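Long-range contacts in beta-phenylalanine aminotransferase (Variovorax paradoxus, PDB 4AO9), which catalyses the pyridoxal-phosphate-dependent transfer of the amino group of beta-phenylalanine, probably to a 2-oxo acid acceptor: residues A[171-176]-A[198-203]; A[178-183]-A[223-228]; A[202-207]-A[234-239]. One frame throughout, in Å; residues are numbered along the deposited sequence.

Overall arrangement
Contact 1 (171-176 with 198-203) closes the loop after strand 171-175 by setting strand 198-202 parallel beside it, at the margin of the central sheet. Contact 2 crosses contact 1 along the chain: it starts inside that loop, at 178-183, and reaches forward to 223-228, the end of strand 221-226 on the other side of strand 171-175, next to the cofactor. Contact 3 begins where contact 1 ends, sharing L202 and P203, and joins 202-207 to 234-239; it crosses contact 2 in turn. The Y204 hydroxyl of contact 3 bonds to the carbonyl oxygen of E227 of contact 2, so edge strand, cofactor pocket and the short hairpin that follows are tied together.

Contact 1 of 3, residues A[171-176]-A[198-203]; sequences KIVVFS and DFLVLP
I172 and F199 lie side by side on one face of the parallel pair, the CG2 methyl of I172 resting 3.7 Å from CE1 of the F199 ring. CG1 of V174 approaches the same ring obliquely, 3.9 Å from F199 CD1, while its other methyl, CG2, meets CG2 of V201. The beta-branched residues suit an extended backbone, and F199 supplies the broad surface that two of them share; F186 adds an edge-to-face ring contact. V173, F175, L200 and L202 fill the other face. There V173 CG1 packs 3.7 Å from L202 CD1, and F175 CE2 lies against the CB of L202, with the P203 carbonyl oxygen near the plane of the phenyl ring, at its edge. Between the two faces run five interstrand backbone bonds, from I172 N to D198 O at one end to S176 N to L202 O at the other (2.8 Å); L200 and L202 each turn both N-H and C=O to the neighbour, L200 bonding to I172 and V174, L202 to V174 and S176. Beyond the apolar residues, at the start of the pair, the charged ends meet. The chain of K171 is bent at its last two torsions (chi3 -66°, chi4 -67°), which curls NZ back to a salt bridge of 2.7 Å with D198 OD2 on its syn side. At the far end, the hydroxyl of S176 bonds to the backbone N of Y204. Parallel neighbours at the margin of a seven-stranded sheet of order 1-7-6-5-4-2-3, with its seventh strand antiparallel, are characteristic of the large domain of fold-type I PLP enzymes, to which class-III aminotransferases belong.

Contact 2 of 3, residues A[178-183]-A[223-228]; sequences GYHGGV and VVLVEP. With PLP (pyridoxal-5'-phosphate), chain C.
One water is held between H180 and L225: it lies 2.8 Å from H180 NE2, in the plane of the imidazole, and donates to the carbonyl oxygen of L225, also at 2.8 Å. The opposite ring nitrogen, ND1, bonds to D260, so both nitrogens have partners and the rotation of the ring is fixed. The backbone of H180 lines the cofactor pocket, while the imidazole probably helps to position D260, probably the aspartate that faces the pyridine nitrogen, as in relatives. CG of H180 stands anti to the carbonyl carbon (chi1 -55°), which turns the ring toward L225. L225 covers one face of the imidazole in a CH-pi contact, its CD2 standing 3.8 Å from the ring centroid and almost straight above it. The leucine suits this place because its branched end gives a flat ring a wide apolar bed.

E227 makes the direct hydrogen bond between the segments. Its OE2 accepts the backbone N-H of Y179 at 3.0 Å (168° at the hydrogen), met from above the carboxylate plane, while OE1 takes the N-H of G231. Its CG rests 3.8 Å from H180 CE1, and OE1 lies 3.5 Å from the C2A methyl of PLP. The tyrosine ring offers its edge to the cofactor, CE2 at 3.8 Å from PLP C4, and its hydroxyl bonds to S318 of the second subunit. G181 N lies over one face of the Y179 ring. Strand 221-226 runs between strands 171-175 and 256-260, with L160 of helix 152-167 packed against L225, and the loop 178-183 lies across its end at the cofactor.

Contact 3 of 3, residues A[202-207]-A[234-239]; sequences LPYNDA and GCIPGQ
The packing is closest where the ring of Y204 comes up against the backbone of I236 and G238. Its CE2 lies 3.5 Å from the I236 carbonyl oxygen, and the hydroxyl oxygen sits 3.2 Å from G238 CA, an approach that suits a glycine, whose CA carries only hydrogens. CG stands anti to the backbone N (chi1 -163°), which sends the ring across to the 234-239 segment; its hydroxyl bonds to the carbonyl oxygen of E227. The I236 CG2 methyl adds apolar contact at 4.1 Å from CE2, and F242 of helix 240-253 meets the ring edge-to-face.

Next to this, N205 grips the other segment with both ends of its amide. OD1 accepts the N-H of Q239 at 2.8 Å, nearly straight (175° at the hydrogen), while ND2 donates to the P237 carbonyl oxygen at 2.9 Å, a partner lying in the amide plane; ND2 also bonds to the carbonyl oxygen of R388. With all these bonds, the amide can hardly rotate. N205 holds the third position of a type II turn from P203 to D206, with positive phi, a conformation asparagine tolerates better than most residues, and the turn's closing bond, D206 N to P203 O, is weak. The turn delivers D206 to the N-cap of helix 207-216, where it also bonds to T209, while Q239 is the N-cap residue of helix 240-253. On the other segment C235 and I236 together face Q230 in a G1 beta bulge of the short hairpin 229-230 with 236-237.

The outer side is looser and partly exposed: the bent Q239 side chain merely leans its CB and CG against N205, CB at 3.6 Å from OD1, with the two amide planes 68° apart.

Contact 1 of 3, residues A[171-176]-A[198-203]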
loop_
_atom_site.group_PDB
_atom_site.type_symbol
_atom_site.label_atom_id
_atom_site.label_comp_id
_atom_site.label_asym_id
_atom_site.label_seq_id
_atom_site.Cartn_x
_atom_site.Cartn_y
_atom_site.Cartn_z
ATOM N N LYS A 171 24.144 3.318 -3.116
ATOM C CA LYS A 171 24.077 4.096 -1.887
ATOM C C LYS A 171 22.996 5.164 -1.963
ATOM O O LYS A 171 22.833 5.832 -2.985
ATOM C CB LYS A 171 25.440 4.702 -1.568
ATOM C CG LYS A 171 25.536 5.219 -0.149
ATOM C CD LYS A 171 26.929 5.728 0.202
ATOM C CE LYS A 171 27.984 4.619 0.220
ATOM N NZ LYS A 171 27.806 3.614 1.322
ATOM N N ILE A 172 22.248 5.317 -0.875
ATOM C CA ILE A 172 21.127 6.248 -0.817
ATOM C C ILE A 172 21.373 7.252 0.305
ATOM O O ILE A 172 21.551 6.864 1.455
ATOM C CB ILE A 172 19.810 5.501 -0.546
ATOM C CG1 ILE A 172 19.543 4.486 -1.663
ATOM C CG2 ILE A 172 18.647 6.509 -0.390
ATOM C CD1 ILE A 172 18.407 3.519 -1.342
ATOM N N VAL A 173 21.424 8.541 -0.032
ATOM C CA VAL A 173 21.534 9.591 0.978
ATOM C C VAL A 173 20.152 10.011 1.454
ATOM O O VAL A 173 19.275 10.338 0.655
ATOM C CB VAL A 173 22.318 10.807 0.428
ATOM C CG1 VAL A 173 22.266 11.981 1.405
ATOM C CG2 VAL A 173 23.761 10.421 0.145
ATOM N N VAL A 174 19.974 9.956 2.770
ATOM C CA VAL A 174 18.765 10.436 3.443
ATOM C C VAL A 174 19.190 11.314 4.617
ATOM O O VAL A 174 20.394 11.466 4.892
ATOM C CB VAL A 174 17.886 9.262 3.955
ATOM C CG1 VAL A 174 17.252 8.517 2.770
ATOM C CG2 VAL A 174 18.691 8.311 4.863
ATOM N N PHE A 175 18.215 11.888 5.311
ATOM C CA PHE A 175 18.528 12.836 6.378
ATOM C C PHE A 175 17.949 12.461 7.710
ATOM O O PHE A 175 16.878 11.854 7.789
ATOM C CB PHE A 175 18.190 14.269 5.939
ATOM C CG PHE A 175 18.964 14.657 4.732
ATOM C CD1 PHE A 175 18.494 14.329 3.461
ATOM C CD2 PHE A 175 20.233 15.202 4.856
ATOM C CE1 PHE A 175 19.269 14.587 2.328
ATOM C CE2 PHE A 175 21.005 15.476 3.735
ATOM C CZ PHE A 175 20.525 15.160 2.467
ATOM N N SER A 176 18.705 12.793 8.760
ATOM C CA SER A 176 18.284 12.548 10.134
ATOM C C SER A 176 16.887 13.116 10.343
ATOM O O SER A 176 16.595 14.233 9.904
ATOM C CB SER A 176 19.279 13.201 11.103
ATOM O OG SER A 176 19.320 14.609 10.927
ATOM N N ASP A 198 21.445 0.422 1.387
ATOM C CA ASP A 198 22.660 1.073 1.865
ATOM C C ASP A 198 22.414 2.569 2.087
ATOM O O ASP A 198 22.665 3.382 1.200
ATOM C CB ASP A 198 23.812 0.853 0.882
ATOM C CG ASP A 198 25.097 1.506 1.355
ATOM O OD1 ASP A 198 25.289 1.616 2.587
ATOM O OD2 ASP A 198 25.890 1.921 0.493
ATOM N N PHE A 199 21.918 2.925 3.267
ATOM C CA PHE A 199 21.629 4.321 3.588
ATOM C C PHE A 199 22.805 5.049 4.217
ATOM O O PHE A 199 23.402 4.551 5.182
ATOM C CB PHE A 199 20.440 4.413 4.548
ATOM C CG PHE A 199 19.124 4.043 3.934
ATOM C CD1 PHE A 199 18.553 4.832 2.938
ATOM C CD2 PHE A 199 18.430 2.906 4.369
ATOM C CE1 PHE A 199 17.317 4.493 2.371
ATOM C CE2 PHE A 199 17.206 2.569 3.803
ATOM C CZ PHE A 199 16.646 3.358 2.821
ATOM N N LEU A 200 23.097 6.241 3.693
ATOM C CA LEU A 200 24.015 7.186 4.333
ATOM C C LEU A 200 23.166 8.314 4.919
ATOM O O LEU A 200 22.533 9.073 4.174
ATOM C CB LEU A 200 25.011 7.731 3.310
ATOM C CG LEU A 200 25.920 8.877 3.758
ATOM C CD1 LEU A 200 26.778 8.478 4.962
ATOM C CD2 LEU A 200 26.810 9.303 2.607
ATOM N N VAL A 201 23.142 8.410 6.252
ATOM C CA VAL A 201 22.255 9.334 6.952
ATOM C C VAL A 201 23.034 10.581 7.349
ATOM O O VAL A 201 24.004 10.503 8.125
ATOM C CB VAL A 201 21.612 8.680 8.217
ATOM C CG1 VAL A 201 20.601 9.637 8.854
ATOM C CG2 VAL A 201 20.941 7.352 7.866
ATOM N N LEU A 202 22.605 11.722 6.817
ATOM C CA LEU A 202 23.287 12.996 7.018
ATOM C C LEU A 202 22.391 13.951 7.788
ATOM O O LEU A 202 21.173 13.787 7.806
ATOM C CB LEU A 202 23.654 13.598 5.655
ATOM C CG LEU A 202 24.600 12.786 4.762
ATOM C CD1 LEU A 202 24.925 13.555 3.477
ATOM C CD2 LEU A 202 25.890 12.410 5.493
ATOM N N PRO A 203 22.977 14.977 8.421
ATOM C CA PRO A 203 22.138 15.895 9.193
ATOM C C PRO A 203 21.256 16.787 8.318
ATOM O O PRO A 203 21.734 17.397 7.366
ATOM C CB PRO A 203 23.155 16.752 9.967
ATOM C CG PRO A 203 24.481 16.102 9.751
ATOM C CD PRO A 203 24.414 15.295 8.515
#

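Contact 2 of 3, residues A[178-183]-A[223-228]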
loop_
_atom_site.group_PDB
_atom_site.type_symbol
_atom_site.label_atom_id
_atom_site.label_comp_id
_atom_site.label_asym_id
_atom_site.label_seq_id
_atom_site.Cartn_x
_atom_site.Cartn_y
_atom_site.Cartn_z
ATOM N N GLY A 178 14.298 12.059 8.879
ATOM C CA GLY A 178 13.540 11.806 7.666
ATOM C C GLY A 178 12.493 10.729 7.848
ATOM O O GLY A 178 12.739 9.701 8.491
ATOM N N TYR A 179 11.311 10.988 7.303
ATOM C CA TYR A 179 10.238 10.004 7.309
ATOM C C TYR A 179 9.684 9.829 5.912
ATOM O O TYR A 179 9.134 10.775 5.318
ATOM C CB TYR A 179 9.106 10.355 8.287
ATOM C CG TYR A 179 8.021 9.306 8.273
ATOM C CD1 TYR A 179 8.201 8.087 8.928
ATOM C CD2 TYR A 179 6.853 9.498 7.542
ATOM C CE1 TYR A 179 7.210 7.100 8.891
ATOM C CE2 TYR A 179 5.855 8.510 7.499
ATOM C CZ TYR A 179 6.052 7.318 8.173
ATOM O OH TYR A 179 5.085 6.337 8.125
ATOM N N HIS A 180 9.783 8.596 5.414
ATOM C CA HIS A 180 9.397 8.307 4.034
ATOM C C HIS A 180 8.444 7.122 3.957
ATOM O O HIS A 180 8.179 6.591 2.876
ATOM C CB HIS A 180 10.643 8.100 3.177
ATOM C CG HIS A 180 11.596 9.252 3.258
ATOM N ND1 HIS A 180 11.314 10.485 2.711
ATOM C CD2 HIS A 180 12.816 9.367 3.846
ATOM C CE1 HIS A 180 12.327 11.306 2.948
ATOM N NE2 HIS A 180 13.249 10.651 3.629
ATOM N N GLY A 181 7.915 6.732 5.118
ATOM C CA GLY A 181 6.949 5.640 5.201
ATOM C C GLY A 181 7.325 4.582 6.206
ATOM O O GLY A 181 8.348 4.696 6.887
ATOM N N GLY A 182 6.504 3.530 6.248
ATOM C CA GLY A 182 6.555 2.526 7.315
ATOM C C GLY A 182 7.836 1.732 7.419
ATOM O O GLY A 182 8.159 1.220 8.493
ATOM N N VAL A 183 8.547 1.614 6.305
ATOM C CA VAL A 183 9.824 0.903 6.291
ATOM C C VAL A 183 10.943 1.809 5.789
ATOM O O VAL A 183 11.978 1.329 5.338
ATOM C CB VAL A 183 9.758 -0.416 5.482
ATOM C CG1 VAL A 183 8.849 -1.432 6.176
ATOM C CG2 VAL A 183 9.273 -0.152 4.051
ATOM N N VAL A 223 21.102 8.155 -5.270
ATOM C CA VAL A 223 19.972 9.031 -5.023
ATOM C C VAL A 223 20.137 9.769 -3.709
ATOM O O VAL A 223 20.724 9.245 -2.757
ATOM C CB VAL A 223 18.633 8.221 -5.115
ATOM C CG1 VAL A 223 18.620 7.076 -4.158
ATOM C CG2 VAL A 223 17.419 9.118 -4.939
ATOM N N VAL A 224 19.672 11.018 -3.704
ATOM C CA VAL A 224 19.509 11.819 -2.495
ATOM C C VAL A 224 18.009 11.980 -2.318
ATOM O O VAL A 224 17.352 12.524 -3.195
ATOM C CB VAL A 224 20.176 13.207 -2.656
ATOM C CG1 VAL A 224 19.958 14.037 -1.390
ATOM C CG2 VAL A 224 21.684 13.051 -2.960
ATOM N N LEU A 225 17.478 11.473 -1.206
ATOM C CA LEU A 225 16.032 11.489 -0.938
ATOM C C LEU A 225 15.757 12.404 0.246
ATOM O O LEU A 225 16.361 12.244 1.317
ATOM C CB LEU A 225 15.528 10.060 -0.663
ATOM C CG LEU A 225 14.092 9.932 -0.128
ATOM C CD1 LEU A 225 13.067 10.353 -1.159
ATOM C CD2 LEU A 225 13.812 8.499 0.326
ATOM N N VAL A 226 14.876 13.384 0.055
ATOM C CA VAL A 226 14.647 14.392 1.091
ATOM C C VAL A 226 13.235 14.975 1.034
ATOM O O VAL A 226 12.652 15.145 -0.048
ATOM C CB VAL A 226 15.726 15.524 0.987
ATOM C CG1 VAL A 226 15.529 16.346 -0.286
ATOM C CG2 VAL A 226 15.735 16.435 2.231
ATOM N N GLU A 227 12.707 15.291 2.215
ATOM C CA GLU A 227 11.488 16.100 2.341
ATOM C C GLU A 227 11.865 17.582 2.278
ATOM O O GLU A 227 12.753 18.003 3.009
ATOM C CB GLU A 227 10.826 15.840 3.690
ATOM C CG GLU A 227 10.360 14.385 3.918
ATOM C CD GLU A 227 10.235 14.091 5.399
ATOM O OE1 GLU A 227 9.146 14.364 5.962
ATOM O OE2 GLU A 227 11.242 13.630 5.991
ATOM N N PRO A 228 11.202 18.382 1.419
ATOM C CA PRO A 228 11.554 19.825 1.406
ATOM C C PRO A 228 11.157 20.554 2.697
ATOM O O PRO A 228 11.689 21.638 2.975
ATOM C CB PRO A 228 10.818 20.387 0.189
ATOM C CG PRO A 228 10.318 19.231 -0.582
ATOM C CD PRO A 228 10.368 17.988 0.268
HETATM N N1 PLP C . 6.472 10.423 3.251
HETATM C C2 PLP C . 5.962 11.453 3.924
HETATM C C2A PLP C . 6.750 12.765 3.895
HETATM C C3 PLP C . 4.748 11.322 4.606
HETATM O O3 PLP C . 4.298 12.309 5.215
HETATM C C4 PLP C . 4.038 10.111 4.610
HETATM C C4A PLP C . 2.686 9.918 5.326
HETATM C C5 PLP C . 4.644 9.044 3.909
HETATM C C6 PLP C . 5.855 9.237 3.245
HETATM C C5A PLP C . 3.988 7.651 3.851
HETATM O O4P PLP C . 2.788 7.561 3.205
HETATM P P PLP C . 1.838 6.317 3.586
HETATM O O1P PLP C . 1.428 6.491 5.098
HETATM O O2P PLP C . 2.645 4.983 3.404
HETATM O O3P PLP C . 0.703 6.376 2.620
HETATM O O HOH W 1 15.570 12.112 4.039
#

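Contact 3 of 3, residues A[202-207]-A[234-239]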
loop_
_atom_site.group_PDB
_atom_site.type_symbol
_atom_site.label_atom_id
_atom_site.label_comp_id
_atom_site.label_asym_id
_atom_site.label_seq_id
_atom_site.Cartn_x
_atom_site.Cartn_y
_atom_site.Cartn_z
ATOM N N LEU A 202 22.605 11.722 6.817
ATOM C CA LEU A 202 23.287 12.996 7.018
ATOM C C LEU A 202 22.391 13.951 7.788
ATOM O O LEU A 202 21.173 13.787 7.806
ATOM C CB LEU A 202 23.654 13.598 5.655
ATOM C CG LEU A 202 24.600 12.786 4.762
ATOM C CD1 LEU A 202 24.925 13.555 3.477
ATOM C CD2 LEU A 202 25.890 12.410 5.493
ATOM N N PRO A 203 22.977 14.977 8.421
ATOM C CA PRO A 203 22.138 15.895 9.193
ATOM C C PRO A 203 21.256 16.787 8.318
ATOM O O PRO A 203 21.734 17.397 7.366
ATOM C CB PRO A 203 23.155 16.752 9.967
ATOM C CG PRO A 203 24.481 16.102 9.751
ATOM C CD PRO A 203 24.414 15.295 8.515
ATOM N N TYR A 204 19.969 16.866 8.644
ATOM C CA TYR A 204 19.081 17.787 7.930
ATOM C C TYR A 204 19.537 19.235 8.115
ATOM O O TYR A 204 19.980 19.622 9.198
ATOM C CB TYR A 204 17.651 17.623 8.433
ATOM C CG TYR A 204 16.575 18.191 7.525
ATOM C CD1 TYR A 204 16.292 17.611 6.286
ATOM C CD2 TYR A 204 15.817 19.286 7.925
ATOM C CE1 TYR A 204 15.283 18.109 5.467
ATOM C CE2 TYR A 204 14.803 19.802 7.110
ATOM C CZ TYR A 204 14.533 19.204 5.893
ATOM O OH TYR A 204 13.537 19.689 5.086
ATOM N N ASN A 205 19.435 20.018 7.046
ATOM C CA ASN A 205 19.758 21.453 7.068
ATOM C C ASN A 205 21.220 21.786 7.319
ATOM O O ASN A 205 21.536 22.893 7.725
ATOM C CB ASN A 205 18.828 22.226 8.030
ATOM C CG ASN A 205 17.542 22.637 7.358
ATOM O OD1 ASN A 205 17.513 22.815 6.145
ATOM N ND2 ASN A 205 16.467 22.792 8.134
ATOM N N ASP A 206 22.102 20.825 7.070
ATOM C CA ASP A 206 23.541 21.069 7.120
ATOM C C ASP A 206 24.094 21.007 5.704
ATOM O O ASP A 206 24.450 19.935 5.204
ATOM C CB ASP A 206 24.212 20.039 8.027
ATOM C CG ASP A 206 25.698 20.301 8.229
ATOM O OD1 ASP A 206 26.298 21.088 7.457
ATOM O OD2 ASP A 206 26.256 19.697 9.168
ATOM N N ALA A 207 24.147 22.167 5.055
ATOM C CA ALA A 207 24.591 22.266 3.667
ATOM C C ALA A 207 26.037 21.822 3.495
ATOM O O ALA A 207 26.369 21.136 2.523
ATOM C CB ALA A 207 24.398 23.695 3.133
ATOM N N GLY A 234 8.633 17.059 12.859
ATOM C CA GLY A 234 8.087 18.260 13.521
ATOM C C GLY A 234 7.857 19.502 12.668
ATOM O O GLY A 234 7.980 20.630 13.175
ATOM N N CYS A 235 7.516 19.324 11.385
ATOM C CA CYS A 235 7.315 20.467 10.469
ATOM C C CYS A 235 8.522 21.408 10.476
ATOM O O CYS A 235 8.426 22.587 10.848
ATOM C CB CYS A 235 6.026 21.230 10.791
ATOM S SG CYS A 235 4.553 20.252 10.537
ATOM N N ILE A 236 9.656 20.857 10.049
ATOM C CA ILE A 236 10.931 21.565 10.015
ATOM C C ILE A 236 11.255 21.937 8.563
ATOM O O ILE A 236 11.613 21.072 7.766
ATOM C CB ILE A 236 12.068 20.688 10.590
ATOM C CG1 ILE A 236 11.691 20.143 11.974
ATOM C CG2 ILE A 236 13.379 21.482 10.619
ATOM C CD1 ILE A 236 12.767 19.297 12.639
ATOM N N PRO A 237 11.119 23.224 8.199
ATOM C CA PRO A 237 11.426 23.641 6.832
ATOM C C PRO A 237 12.872 23.381 6.442
ATOM O O PRO A 237 13.798 23.653 7.223
ATOM C CB PRO A 237 11.140 25.154 6.858
ATOM C CG PRO A 237 10.128 25.290 7.939
ATOM C CD PRO A 237 10.597 24.349 8.996
ATOM N N GLY A 238 13.057 22.836 5.240
ATOM C CA GLY A 238 14.386 22.742 4.638
ATOM C C GLY A 238 14.794 24.127 4.194
ATOM O O GLY A 238 14.031 24.830 3.523
ATOM N N GLN A 239 16.001 24.515 4.574
ATOM C CA GLN A 239 16.493 25.849 4.233
ATOM C C GLN A 239 16.945 25.897 2.775
ATOM O O GLN A 239 17.472 24.912 2.264
ATOM C CB GLN A 239 17.613 26.255 5.190
ATOM C CG GLN A 239 17.160 26.341 6.651
ATOM C CD GLN A 239 15.976 27.291 6.862
ATOM O OE1 GLN A 239 14.895 26.877 7.301
ATOM N NE2 GLN A 239 16.173 28.557 6.536
#